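PDB 3UT0: Exo-1,3/1,4-beta-glucanase from Pseudoalteromonas sp., which probably hydrolyses beta-1,3- and beta-1,4-linked glucans from their chain ends, as an exo-acting glycoside hydrolase of family 3. Local coordinates for residues Phe159-Ala164 with Arg187-Met192; Thr194-Asp199 with Ser208-Thr213; Val227-Thr232 with Ala260-Trp265; Gln6-Tyr11 with Lys282-Phe287. One frame throughout, in Å; residues are numbered along the deposited sequence.

Contact 1. Residues Phe159-Ala164 with Arg187-Met192; sequences FAPTVA and RYAGEM. With SO4 (sulfate ion), chain J.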
loop_
_atom_site.group_PDB
_atom_site.type_symbol
_atom_site.label_atom_id
_atom_site.label_comp_id
_atom_site.label_asym_id
_atom_site.label_seq_id
_atom_site.Cartn_x
_atom_site.Cartn_y
_atom_site.Cartn_z
ATOM N N PHE A 159 1.971 11.347 -7.587
ATOM C CA PHE A 159 1.382 10.009 -7.590
ATOM C C PHE A 159 0.002 10.071 -6.954
ATOM O O PHE A 159 -0.123 10.187 -5.739
ATOM C CB PHE A 159 2.261 8.994 -6.845
ATOM C CG PHE A 159 3.719 9.060 -7.195
ATOM C CD1 PHE A 159 4.676 8.683 -6.269
ATOM C CD2 PHE A 159 4.133 9.400 -8.471
ATOM C CE1 PHE A 159 6.029 8.721 -6.584
ATOM C CE2 PHE A 159 5.478 9.434 -8.795
ATOM C CZ PHE A 159 6.430 9.095 -7.852
ATOM N N ALA A 160 -1.021 9.966 -7.794
ATOM C CA ALA A 160 -2.408 9.930 -7.367
ATOM C C ALA A 160 -3.185 9.785 -8.655
ATOM O O ALA A 160 -2.720 10.231 -9.688
ATOM C CB ALA A 160 -2.788 11.203 -6.662
ATOM N N PRO A 161 -4.341 9.107 -8.619
ATOM C CA PRO A 161 -5.048 8.536 -7.469
ATOM C C PRO A 161 -4.536 7.160 -7.041
ATOM O O PRO A 161 -3.770 6.526 -7.766
ATOM C CB PRO A 161 -6.464 8.367 -7.999
ATOM C CG PRO A 161 -6.242 8.022 -9.432
ATOM C CD PRO A 161 -5.088 8.893 -9.872
ATOM N N THR A 162 -4.980 6.706 -5.876
ATOM C CA THR A 162 -4.779 5.324 -5.479
ATOM C C THR A 162 -6.082 4.598 -5.717
ATOM O O THR A 162 -7.087 4.899 -5.076
ATOM C CB THR A 162 -4.456 5.195 -3.989
ATOM O OG1 THR A 162 -3.197 5.820 -3.720
ATOM C CG2 THR A 162 -4.395 3.697 -3.581
ATOM N N VAL A 163 -6.044 3.566 -6.546
ATOM C CA VAL A 163 -7.279 2.931 -7.008
ATOM C C VAL A 163 -7.473 1.481 -6.538
ATOM O O VAL A 163 -8.184 0.694 -7.163
ATOM C CB VAL A 163 -7.399 3.053 -8.536
ATOM C CG1 VAL A 163 -7.402 4.518 -8.969
ATOM C CG2 VAL A 163 -6.316 2.257 -9.205
ATOM N N ALA A 164 -6.817 1.135 -5.438
ATOM C CA ALA A 164 -7.000 -0.176 -4.826
ATOM C C ALA A 164 -8.460 -0.367 -4.447
ATOM O O ALA A 164 -9.141 0.561 -4.010
ATOM C CB ALA A 164 -6.105 -0.332 -3.598
ATOM N N ARG A 187 -15.601 5.375 -10.834
ATOM C CA ARG A 187 -16.117 6.744 -10.962
ATOM C C ARG A 187 -15.103 7.781 -10.534
ATOM O O ARG A 187 -14.978 8.821 -11.159
ATOM C CB ARG A 187 -17.342 6.997 -10.095
ATOM C CG ARG A 187 -18.664 6.690 -10.736
ATOM C CD ARG A 187 -19.760 6.979 -9.730
ATOM N NE ARG A 187 -20.282 5.852 -8.990
ATOM C CZ ARG A 187 -20.823 5.980 -7.783
ATOM N NH1 ARG A 187 -20.968 7.187 -7.240
ATOM N NH2 ARG A 187 -21.281 4.916 -7.146
ATOM N N TYR A 188 -14.336 7.474 -9.500
ATOM C CA TYR A 188 -13.454 8.471 -8.906
ATOM C C TYR A 188 -12.150 8.635 -9.666
ATOM O O TYR A 188 -11.660 9.764 -9.831
ATOM C CB TYR A 188 -13.120 8.075 -7.471
ATOM C CG TYR A 188 -14.089 8.569 -6.444
ATOM C CD1 TYR A 188 -15.384 8.921 -6.796
ATOM C CD2 TYR A 188 -13.717 8.670 -5.121
ATOM C CE1 TYR A 188 -16.279 9.373 -5.852
ATOM C CE2 TYR A 188 -14.600 9.115 -4.169
ATOM C CZ TYR A 188 -15.876 9.468 -4.539
ATOM O OH TYR A 188 -16.747 9.921 -3.588
ATOM N N ALA A 189 -11.591 7.519 -10.135
ATOM C CA ALA A 189 -10.205 7.523 -10.593
ATOM C C ALA A 189 -9.961 8.556 -11.703
ATOM O O ALA A 189 -8.980 9.310 -11.652
ATOM C CB ALA A 189 -9.791 6.124 -11.055
ATOM N N GLY A 190 -10.859 8.584 -12.690
ATOM C CA GLY A 190 -10.739 9.502 -13.809
ATOM C C GLY A 190 -10.906 10.954 -13.398
ATOM O O GLY A 190 -10.294 11.839 -13.983
ATOM N N GLU A 191 -11.732 11.186 -12.383
ATOM C CA GLU A 191 -11.934 12.527 -11.862
ATOM C C GLU A 191 -10.650 13.027 -11.230
ATOM O O GLU A 191 -10.252 14.168 -11.457
ATOM C CB GLU A 191 -13.072 12.587 -10.845
ATOM C CG GLU A 191 -14.431 12.141 -11.338
ATOM C CD GLU A 191 -15.052 13.093 -12.346
ATOM O OE1 GLU A 191 -14.526 14.204 -12.538
ATOM O OE2 GLU A 191 -16.105 12.737 -12.914
ATOM N N MET A 192 -9.996 12.167 -10.451
ATOM C CA MET A 192 -8.740 12.574 -9.826
ATOM C C MET A 192 -7.670 12.826 -10.898
ATOM O O MET A 192 -6.876 13.774 -10.803
ATOM C CB MET A 192 -8.257 11.521 -8.826
ATOM C CG MET A 192 -7.059 11.951 -7.977
ATOM S SD MET A 192 -7.462 13.422 -7.007
ATOM C CE MET A 192 -5.908 13.765 -6.180
HETATM S S SO4 J . -23.425 4.023 -4.742
HETATM O O1 SO4 J . -22.157 3.304 -4.715
HETATM O O2 SO4 J . -23.200 5.417 -5.129
HETATM O O3 SO4 J . -24.296 3.369 -5.718
HETATM O O4 SO4 J . -24.010 3.991 -3.404
#

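Contact 2. Residues Thr194-Asp199 with Ser208-Thr213; sequences TGIQGD and SNRIAT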
loop_
_atom_site.group_PDB
_atom_site.type_symbol
_atom_site.label_atom_id
_atom_site.label_comp_id
_atom_site.label_asym_id
_atom_site.label_seq_id
_atom_site.Cartn_x
_atom_site.Cartn_y
_atom_site.Cartn_z
ATOM N N THR A 194 -8.089 13.719 -14.156
ATOM C CA THR A 194 -8.314 14.959 -14.882
ATOM C C THR A 194 -8.123 16.163 -13.981
ATOM O O THR A 194 -7.641 17.196 -14.418
ATOM C CB THR A 194 -9.707 15.020 -15.552
ATOM O OG1 THR A 194 -10.734 14.893 -14.557
ATOM C CG2 THR A 194 -9.858 13.915 -16.602
ATOM N N GLY A 195 -8.401 15.991 -12.694
ATOM C CA GLY A 195 -8.162 17.052 -11.740
ATOM C C GLY A 195 -6.699 17.430 -11.666
ATOM O O GLY A 195 -6.371 18.613 -11.589
ATOM N N ILE A 196 -5.819 16.434 -11.668
ATOM C CA ILE A 196 -4.377 16.686 -11.615
ATOM C C ILE A 196 -3.759 17.114 -12.942
ATOM O O ILE A 196 -2.962 18.049 -12.990
ATOM C CB ILE A 196 -3.635 15.459 -11.079
ATOM C CG1 ILE A 196 -3.978 15.295 -9.603
ATOM C CG2 ILE A 196 -2.138 15.641 -11.188
ATOM C CD1 ILE A 196 -3.422 14.038 -8.995
ATOM N N GLN A 197 -4.086 16.374 -13.998
ATOM C CA GLN A 197 -3.459 16.548 -15.298
ATOM C C GLN A 197 -4.219 17.499 -16.207
ATOM O O GLN A 197 -3.675 17.935 -17.209
ATOM C CB GLN A 197 -3.337 15.203 -16.028
ATOM C CG GLN A 197 -2.466 14.165 -15.309
ATOM C CD GLN A 197 -2.105 12.974 -16.188
ATOM O OE1 GLN A 197 -1.051 12.366 -15.999
ATOM N NE2 GLN A 197 -2.986 12.609 -17.122
ATOM N N GLY A 198 -5.471 17.794 -15.873
ATOM C CA GLY A 198 -6.347 18.499 -16.796
ATOM C C GLY A 198 -7.071 17.494 -17.672
ATOM O O GLY A 198 -6.630 16.358 -17.828
ATOM N N ASP A 199 -8.169 17.910 -18.276
ATOM C CA ASP A 199 -8.879 17.041 -19.205
ATOM C C ASP A 199 -8.067 16.800 -20.461
ATOM O O ASP A 199 -7.169 17.572 -20.786
ATOM C CB ASP A 199 -10.241 17.623 -19.579
ATOM C CG ASP A 199 -11.290 17.385 -18.520
ATOM O OD1 ASP A 199 -11.705 16.214 -18.368
ATOM O OD2 ASP A 199 -11.703 18.344 -17.845
ATOM N N SER A 208 -0.430 24.764 -14.417
ATOM C CA SER A 208 -0.227 24.188 -13.089
ATOM C C SER A 208 -0.536 22.685 -12.983
ATOM O O SER A 208 -0.293 22.082 -11.941
ATOM C CB SER A 208 -1.019 24.953 -12.028
ATOM O OG SER A 208 -2.407 24.769 -12.208
ATOM N N ASN A 209 -1.094 22.099 -14.042
ATOM C CA ASN A 209 -1.371 20.664 -14.088
ATOM C C ASN A 209 -0.097 19.826 -13.953
ATOM O O ASN A 209 0.961 20.188 -14.480
ATOM C CB ASN A 209 -2.097 20.293 -15.388
ATOM C CG ASN A 209 -3.450 20.980 -15.527
ATOM O OD1 ASN A 209 -4.033 21.456 -14.548
ATOM N ND2 ASN A 209 -3.941 21.060 -16.755
ATOM N N ARG A 210 -0.200 18.690 -13.263
ATOM C CA ARG A 210 0.976 17.849 -13.078
ATOM C C ARG A 210 0.855 16.575 -13.891
ATOM O O ARG A 210 -0.217 16.239 -14.384
ATOM C CB ARG A 210 1.144 17.459 -11.603
ATOM C CG ARG A 210 1.035 18.629 -10.580
ATOM C CD ARG A 210 2.224 19.579 -10.663
ATOM N NE ARG A 210 2.045 20.578 -11.721
ATOM C CZ ARG A 210 3.000 21.396 -12.168
ATOM N NH1 ARG A 210 2.726 22.289 -13.126
ATOM N NH2 ARG A 210 4.228 21.339 -11.652
ATOM N N ILE A 211 1.981 15.893 -14.063
ATOM C CA ILE A 211 1.978 14.519 -14.544
ATOM C C ILE A 211 1.419 13.680 -13.391
ATOM O O ILE A 211 1.816 13.879 -12.231
ATOM C CB ILE A 211 3.396 14.058 -14.896
ATOM C CG1 ILE A 211 3.942 14.888 -16.058
ATOM C CG2 ILE A 211 3.413 12.590 -15.218
ATOM C CD1 ILE A 211 5.434 14.764 -16.249
ATOM N N ALA A 212 0.493 12.768 -13.689
ATOM C CA ALA A 212 -0.072 11.926 -12.639
ATOM C C ALA A 212 0.332 10.464 -12.751
ATOM O O ALA A 212 0.554 9.951 -13.844
ATOM C CB ALA A 212 -1.589 12.038 -12.616
ATOM N N THR A 213 0.423 9.800 -11.599
ATOM C CA THR A 213 0.624 8.348 -11.573
ATOM C C THR A 213 -0.532 7.689 -10.826
ATOM O O THR A 213 -0.781 7.985 -9.662
ATOM C CB THR A 213 1.921 7.947 -10.844
ATOM O OG1 THR A 213 3.062 8.359 -11.601
ATOM C CG2 THR A 213 1.985 6.442 -10.693
HETATM O O HOH W 1 -4.929 20.956 -12.139
#

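Contact 3. Residues Val227-Thr232 with Ala260-Trp265; sequences VDRGNT and ASFNSW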
loop_
_atom_site.group_PDB
_atom_site.type_symbol
_atom_site.label_atom_id
_atom_site.label_comp_id
_atom_site.label_asym_id
_atom_site.label_seq_id
_atom_site.Cartn_x
_atom_site.Cartn_y
_atom_site.Cartn_z
ATOM N N VAL A 227 -2.884 -9.306 4.136
ATOM C CA VAL A 227 -1.479 -9.139 4.447
ATOM C C VAL A 227 -0.861 -8.166 3.438
ATOM O O VAL A 227 -1.014 -8.322 2.225
ATOM C CB VAL A 227 -0.740 -10.485 4.412
ATOM C CG1 VAL A 227 0.761 -10.290 4.553
ATOM C CG2 VAL A 227 -1.291 -11.419 5.510
ATOM N N ASP A 228 -0.176 -7.154 3.944
ATOM C CA ASP A 228 0.439 -6.144 3.091
ATOM C C ASP A 228 1.558 -6.755 2.233
ATOM O O ASP A 228 2.404 -7.494 2.752
ATOM C CB ASP A 228 0.974 -5.003 3.945
ATOM C CG ASP A 228 1.482 -3.841 3.107
ATOM O OD1 ASP A 228 0.734 -3.449 2.178
ATOM O OD2 ASP A 228 2.555 -3.295 3.420
ATOM N N ARG A 229 1.515 -6.517 0.920
ATOM C CA ARG A 229 2.496 -7.072 -0.024
ATOM C C ARG A 229 2.342 -8.577 -0.116
ATOM O O ARG A 229 3.268 -9.296 -0.482
ATOM C CB ARG A 229 3.931 -6.721 0.390
ATOM C CG ARG A 229 4.166 -5.230 0.611
ATOM C CD ARG A 229 5.643 -4.928 0.678
ATOM N NE ARG A 229 5.877 -3.526 0.972
ATOM C CZ ARG A 229 7.076 -2.955 0.942
ATOM N NH1 ARG A 229 8.148 -3.700 0.709
ATOM N NH2 ARG A 229 7.213 -1.660 1.218
ATOM N N GLY A 230 1.151 -9.048 0.213
ATOM C CA GLY A 230 0.858 -10.466 0.265
ATOM C C GLY A 230 0.501 -11.005 -1.110
ATOM O O GLY A 230 0.999 -10.531 -2.134
ATOM N N ASN A 231 -0.236 -12.103 -1.102
ATOM C CA ASN A 231 -0.561 -12.882 -2.283
ATOM C C ASN A 231 -2.023 -12.739 -2.663
ATOM O O ASN A 231 -2.896 -12.907 -1.817
ATOM C CB ASN A 231 -0.240 -14.351 -2.057
ATOM C CG ASN A 231 -0.245 -15.150 -3.340
ATOM O OD1 ASN A 231 -0.090 -14.602 -4.431
ATOM N ND2 ASN A 231 -0.511 -16.447 -3.224
ATOM N N THR A 232 -2.295 -12.291 -3.871
ATOM C CA THR A 232 -3.673 -12.130 -4.306
ATOM C C THR A 232 -4.151 -13.354 -5.058
ATOM O O THR A 232 -3.742 -13.575 -6.193
ATOM C CB THR A 232 -3.819 -10.884 -5.185
ATOM O OG1 THR A 232 -3.451 -9.752 -4.408
ATOM C CG2 THR A 232 -5.236 -10.751 -5.695
ATOM N N ALA A 260 3.406 -0.058 -10.656
ATOM C CA ALA A 260 3.196 -1.476 -10.414
ATOM C C ALA A 260 3.062 -1.792 -8.916
ATOM O O ALA A 260 3.493 -1.005 -8.075
ATOM C CB ALA A 260 4.321 -2.275 -11.028
ATOM N N SER A 261 2.455 -2.928 -8.586
ATOM C CA SER A 261 2.116 -3.212 -7.179
ATOM C C SER A 261 3.087 -4.191 -6.508
ATOM O O SER A 261 3.700 -5.031 -7.183
ATOM C CB SER A 261 0.701 -3.768 -7.064
ATOM O OG SER A 261 0.552 -4.971 -7.795
ATOM N N PHE A 262 3.222 -4.070 -5.189
ATOM C CA PHE A 262 4.091 -4.954 -4.407
ATOM C C PHE A 262 3.617 -6.397 -4.279
ATOM O O PHE A 262 4.424 -7.305 -4.132
ATOM C CB PHE A 262 4.210 -4.437 -2.965
ATOM C CG PHE A 262 5.188 -3.316 -2.771
ATOM C CD1 PHE A 262 6.519 -3.520 -3.042
ATOM C CD2 PHE A 262 4.801 -2.092 -2.251
ATOM C CE1 PHE A 262 7.448 -2.529 -2.835
ATOM C CE2 PHE A 262 5.738 -1.106 -2.032
ATOM C CZ PHE A 262 7.058 -1.322 -2.336
ATOM N N ASN A 263 2.315 -6.601 -4.316
ATOM C CA ASN A 263 1.773 -7.921 -4.079
ATOM C C ASN A 263 2.123 -8.902 -5.183
ATOM O O ASN A 263 2.534 -8.508 -6.282
ATOM C CB ASN A 263 0.257 -7.827 -3.899
ATOM C CG ASN A 263 -0.428 -7.258 -5.136
ATOM O OD1 ASN A 263 -0.326 -6.059 -5.379
ATOM N ND2 ASN A 263 -1.129 -8.082 -5.896
ATOM N N SER A 264 1.864 -10.173 -4.918
ATOM C CA SER A 264 1.965 -11.189 -5.946
ATOM C C SER A 264 0.561 -11.504 -6.395
ATOM O O SER A 264 -0.406 -11.218 -5.696
ATOM C CB SER A 264 2.660 -12.446 -5.415
ATOM O OG SER A 264 2.004 -13.003 -4.283
ATOM N N TRP A 265 0.461 -12.064 -7.589
ATOM C CA TRP A 265 -0.797 -12.579 -8.096
ATOM C C TRP A 265 -0.630 -14.066 -8.329
ATOM O O TRP A 265 0.239 -14.481 -9.090
ATOM C CB TRP A 265 -1.201 -11.879 -9.398
ATOM C CG TRP A 265 -2.412 -12.440 -10.044
ATOM C CD1 TRP A 265 -3.592 -12.734 -9.428
ATOM C CD2 TRP A 265 -2.588 -12.768 -11.428
ATOM N NE1 TRP A 265 -4.491 -13.227 -10.339
ATOM C CE2 TRP A 265 -3.899 -13.265 -11.574
ATOM C CE3 TRP A 265 -1.766 -12.698 -12.554
ATOM C CZ2 TRP A 265 -4.411 -13.683 -12.805
ATOM C CZ3 TRP A 265 -2.273 -13.124 -13.767
ATOM C CH2 TRP A 265 -3.584 -13.610 -13.883
#

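Contact 4. Residues Gln6-Tyr11 with Lys282-Phe287; sequences QVNWPY and KNQLGF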
loop_
_atom_site.group_PDB
_atom_site.type_symbol
_atom_site.label_atom_id
_atom_site.label_comp_id
_atom_site.label_asym_id
_atom_site.label_seq_id
_atom_site.Cartn_x
_atom_site.Cartn_y
_atom_site.Cartn_z
ATOM N N GLN A 6 -8.715 -17.375 -22.037
ATOM C CA GLN A 6 -8.153 -16.080 -22.418
ATOM C C GLN A 6 -9.129 -14.943 -22.130
ATOM O O GLN A 6 -9.997 -14.625 -22.936
ATOM C CB GLN A 6 -7.747 -16.080 -23.892
ATOM C CG GLN A 6 -6.476 -16.865 -24.169
ATOM C CD GLN A 6 -6.215 -17.052 -25.649
ATOM O OE1 GLN A 6 -7.148 -17.155 -26.447
ATOM N NE2 GLN A 6 -4.942 -17.094 -26.024
ATOM N N VAL A 7 -8.980 -14.368 -20.946
ATOM C CA VAL A 7 -9.722 -13.201 -20.479
ATOM C C VAL A 7 -9.638 -11.979 -21.382
ATOM O O VAL A 7 -8.537 -11.575 -21.772
ATOM C CB VAL A 7 -9.285 -12.803 -19.076
ATOM C CG1 VAL A 7 -10.022 -11.557 -18.648
ATOM C CG2 VAL A 7 -9.569 -13.937 -18.113
ATOM N N ASN A 8 -10.783 -11.433 -21.788
ATOM C CA ASN A 8 -10.686 -10.276 -22.646
ATOM C C ASN A 8 -10.812 -8.993 -21.806
ATOM O O ASN A 8 -11.868 -8.710 -21.223
ATOM C CB ASN A 8 -11.750 -10.363 -23.766
ATOM C CG ASN A 8 -11.985 -9.055 -24.493
ATOM O OD1 ASN A 8 -11.071 -8.261 -24.678
ATOM N ND2 ASN A 8 -13.219 -8.841 -24.941
ATOM N N TRP A 9 -9.776 -8.143 -21.887
ATOM C CA TRP A 9 -9.803 -6.865 -21.176
ATOM C C TRP A 9 -10.183 -5.819 -22.212
ATOM O O TRP A 9 -9.619 -5.830 -23.303
ATOM C CB TRP A 9 -8.419 -6.548 -20.596
ATOM C CG TRP A 9 -7.901 -7.478 -19.534
ATOM C CD1 TRP A 9 -7.554 -8.789 -19.698
ATOM C CD2 TRP A 9 -7.694 -7.182 -18.143
ATOM N NE1 TRP A 9 -7.115 -9.318 -18.511
ATOM C CE2 TRP A 9 -7.199 -8.358 -17.536
ATOM C CE3 TRP A 9 -7.862 -6.038 -17.357
ATOM C CZ2 TRP A 9 -6.882 -8.424 -16.176
ATOM C CZ3 TRP A 9 -7.545 -6.109 -16.001
ATOM C CH2 TRP A 9 -7.067 -7.292 -15.430
ATOM N N PRO A 10 -10.991 -4.823 -21.824
ATOM C CA PRO A 10 -11.427 -3.852 -22.828
ATOM C C PRO A 10 -10.338 -2.846 -23.177
ATOM O O PRO A 10 -9.623 -2.375 -22.288
ATOM C CB PRO A 10 -12.582 -3.144 -22.112
ATOM C CG PRO A 10 -12.174 -3.192 -20.652
ATOM C CD PRO A 10 -11.530 -4.542 -20.485
ATOM N N TYR A 11 -10.286 -2.423 -24.435
ATOM C CA TYR A 11 -9.383 -1.332 -24.799
ATOM C C TYR A 11 -10.012 -0.026 -24.342
ATOM O O TYR A 11 -11.122 0.313 -24.756
ATOM C CB TYR A 11 -9.125 -1.346 -26.316
ATOM C CG TYR A 11 -8.165 -0.290 -26.822
ATOM C CD1 TYR A 11 -6.804 -0.558 -26.903
ATOM C CD2 TYR A 11 -8.621 0.923 -27.336
ATOM C CE1 TYR A 11 -5.917 0.377 -27.398
ATOM C CE2 TYR A 11 -7.738 1.867 -27.839
ATOM C CZ TYR A 11 -6.391 1.588 -27.871
ATOM O OH TYR A 11 -5.509 2.515 -28.359
ATOM N N LYS A 282 -0.655 -2.697 -21.225
ATOM C CA LYS A 282 -0.250 -1.928 -22.390
ATOM C C LYS A 282 -0.947 -2.383 -23.683
ATOM O O LYS A 282 -1.365 -1.549 -24.466
ATOM C CB LYS A 282 1.275 -1.943 -22.539
ATOM C CG LYS A 282 1.987 -1.183 -21.407
ATOM C CD LYS A 282 3.513 -1.308 -21.491
ATOM C CE LYS A 282 4.201 -0.465 -20.416
ATOM N NZ LYS A 282 5.677 -0.548 -20.514
ATOM N N ASN A 283 -1.043 -3.685 -23.927
ATOM C CA ASN A 283 -1.583 -4.156 -25.192
ATOM C C ASN A 283 -3.118 -4.180 -25.251
ATOM O O ASN A 283 -3.724 -3.628 -26.174
ATOM C CB ASN A 283 -1.026 -5.519 -25.558
ATOM C CG ASN A 283 0.432 -5.480 -25.922
ATOM O OD1 ASN A 283 0.981 -4.433 -26.247
ATOM N ND2 ASN A 283 1.067 -6.648 -25.906
ATOM N N GLN A 284 -3.751 -4.701 -24.205
ATOM C CA GLN A 284 -5.204 -4.854 -24.237
ATOM C C GLN A 284 -5.899 -3.609 -23.738
ATOM O O GLN A 284 -6.830 -3.158 -24.381
ATOM C CB GLN A 284 -5.683 -6.091 -23.460
ATOM C CG GLN A 284 -5.210 -7.428 -23.994
ATOM C CD GLN A 284 -5.834 -8.618 -23.250
ATOM O OE1 GLN A 284 -7.052 -8.793 -23.240
ATOM N NE2 GLN A 284 -4.990 -9.457 -22.667
ATOM N N LEU A 285 -5.514 -3.102 -22.569
ATOM C CA LEU A 285 -6.114 -1.881 -22.046
ATOM C C LEU A 285 -5.689 -0.707 -22.929
ATOM O O LEU A 285 -6.429 0.261 -23.091
ATOM C CB LEU A 285 -5.705 -1.650 -20.586
ATOM C CG LEU A 285 -6.263 -2.653 -19.573
ATOM C CD1 LEU A 285 -5.834 -2.308 -18.190
ATOM C CD2 LEU A 285 -7.774 -2.674 -19.645
ATOM N N GLY A 286 -4.523 -0.848 -23.548
ATOM C CA GLY A 286 -3.997 0.152 -24.461
ATOM C C GLY A 286 -3.258 1.330 -23.850
ATOM O O GLY A 286 -3.055 2.343 -24.534
ATOM N N PHE A 287 -2.866 1.211 -22.579
ATOM C CA PHE A 287 -2.082 2.245 -21.889
ATOM C C PHE A 287 -0.842 2.668 -22.682
ATOM O O PHE A 287 0.041 1.852 -22.975
ATOM C CB PHE A 287 -1.667 1.728 -20.526
ATOM C CG PHE A 287 -0.803 2.656 -19.734
ATOM C CD1 PHE A 287 -1.254 3.927 -19.389
ATOM C CD2 PHE A 287 0.461 2.258 -19.319
ATOM C CE1 PHE A 287 -0.453 4.785 -18.625
ATOM C CE2 PHE A 287 1.278 3.110 -18.559
ATOM C CZ PHE A 287 0.814 4.368 -18.205
HETATM O O HOH W 2 -5.846 -12.018 -21.558
#

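Contact 1. Residues Phe159-Ala164 with Arg187-Met192
A cis peptide bond joins A160 to P161, and the proline ring that follows it is pressed against M192 of helix 182-197. P161 CB lies 3.6 Å from M192 CG, the two side chains passing alongside with opposite headings. M192 leaves its helix with CG anti to the backbone N (chi1 -172°) and then bends at chi2, which carries the methyl CE past the proline to 4.1 Å from A160 CB. One turn back, A189 meets both the strand and the loop after it: its carbonyl O lies 3.8 Å from P161 CG, and its CB 3.6 Å from V163 CG1. Strand 157-162 and helix 182-197 run nearly antiparallel here, their local axes 8.2 Å apart at closest approach, as expected of a barrel strand and the helix packed on its outside in the TIM-barrel-like N-terminal domain. I139 of helix 136-151 touches M192 as well, and S249 of helix 245-252 touches A189. At the far end of the segment, R187 NH2 donates to sulfate O2 (2.8 Å), an ion probably left from crystallisation that Y606 also binds. The side-chain contacts between strand and helix are apolar, so the fit of buried carbon surfaces, not directional bonds, joins this pair.

Contact 2. Residues Thr194-Asp199 with Ser208-Thr213
The loop from helix 182-197 to strand 211-217 is an alpha-to-beta connection of the TIM-barrel-like domain, and the last helical residues are bonded directly to the incoming chain. The carbonyl O of I196 accepts R210 N at 2.8 Å. Next to it, Q197 stretches out beyond CG and lays its amide along the start of the strand: OE1 takes A212 N at 2.8 Å, in the carbonyl plane and on a lone pair, while CG passes 3.5 Å from A212 CB. Q256 N donates to the same OE1 and Q197 NE2 reaches G254 O, so the buried amide is gripped from both ends and its rotation fixed. I196 crosses R210 at about a right angle, with CG2 3.8 Å from R210 CB. G198 ends the helix with positive phi (89°), and its CA lies 3.5 Å from N209 ND2. One water, donating to G195 O (2.8 Å) and N209 OD1 (2.6 Å), ties the helix end to the loop. Around this joint, I196 also packs on S158 and A160 of strand 157-162, whereas R210 runs along helix 136-151, touches W361 of helix 344-361 and forms a salt bridge with E374.

Contact 3. Residues Val227-Thr232 with Ala260-Trp265
R229 sets CG anti to its carbonyl carbon (chi1 -53°) and extends from there to NE, while F262 CG is likewise anti to its own carbonyl carbon (chi1 -80°); with these torsions the two side chains run side by side in the same direction. The guanidinium lies flat on the phenyl ring, planes 9° apart, with R229 CZ 3.7 Å from the centroid of F262 and nearly above its centre, a cation-pi stack. R229 CD adds a CH-pi contact nearer the root of the ring. E494 forms a salt bridge with R229 NH2, which would balance the charge and hold the guanidinium over the ring. R229 has positive phi, as the third residue of the type II turn V227-G230, and the turn delivers the chain into a short parallel pairing of 231-232 with 264-265. This small sheet, completed by 268-269, is separate from the six-stranded parallel sheet of the N-terminal domain; residues 260-265 lead into it from strand 257-260 of that larger sheet. S264 N donates to G230 O (2.9 Å), and T232 N to S264 O (2.8 Å). N263 ND2 approaches S264 O from the opposite face of the carbonyl plane to T232 N, so that oxygen has two donors. On the face shared by N231 and S264, S264 OG donates to N231 OD1 at 2.6 Å, arriving well above the amide plane; G267 N also donates to OD1. On the other face, the W265 indole edge brings CD1 to 3.3 Å from T232 O, with NE1 bonded to I234 O and T232 OG1 to G219 O.

Contact 4. Residues Gln6-Tyr11 with Lys282-Phe287
The W9 indole and the Q284 carboxamide stand almost perpendicular, planes 86° apart, with Q284 OE1 at the indole edge, 3.6 Å from W9 CD1. The Y11 ring also offers an edge: Q284 O lies near its plane, 3.6 Å from CD1. Q284 carries the polar link. Extended beyond CG, it brings OE1 to W9 N, which donates in a straight bond of 3.1 Å (168°), tilted out of the amide's carbonyl plane. Its NE2 donates to a water that in turn gives a hydrogen to V7 O, and D279 holds the same NE2 from within the helix. Thus both ends of the amide are used and its turn is set. L285 brings its CD2 against the loop, 3.2 Å from P10 O and 4.0 Å from W9 CB. G286, with positive phi (83°), breaks from the helix, and its CA packs close to the Y11 ring, 3.5 Å from Y11 CE1. The indole NE1 reaches past the contact to E236 of helix 236-243, while R240 bonds N8 O and L285 packs on helix 245-252. The arrangement is that of an N-terminal arm laid over the C-terminal end of a peripheral helix of the TIM-barrel-like domain, held by the Q284 amide at W9 N and by a backbone bond between L285 and V12.

Along the chain, contact 4 brackets the other three, pairing the N-terminal arm with the end of helix 274-284; between its segments contacts 1, 2 and 3 follow in that order. Contacts 1 and 2 are neighbours, their centres 11 Å apart: both use helix 182-197, and their strands, 157-162 and 211-217, lie side by side in the parallel sheet. A160 O touches A212 CB between them at 3.6 Å. Contact 3 lies about 19 Å from contact 1 and 27 Å from contact 2, centre to centre, and contact 4 about 21 Å from contact 3. The set thus samples the N-terminal domain from its strand-helix core to a small separate sheet and the chain's beginning.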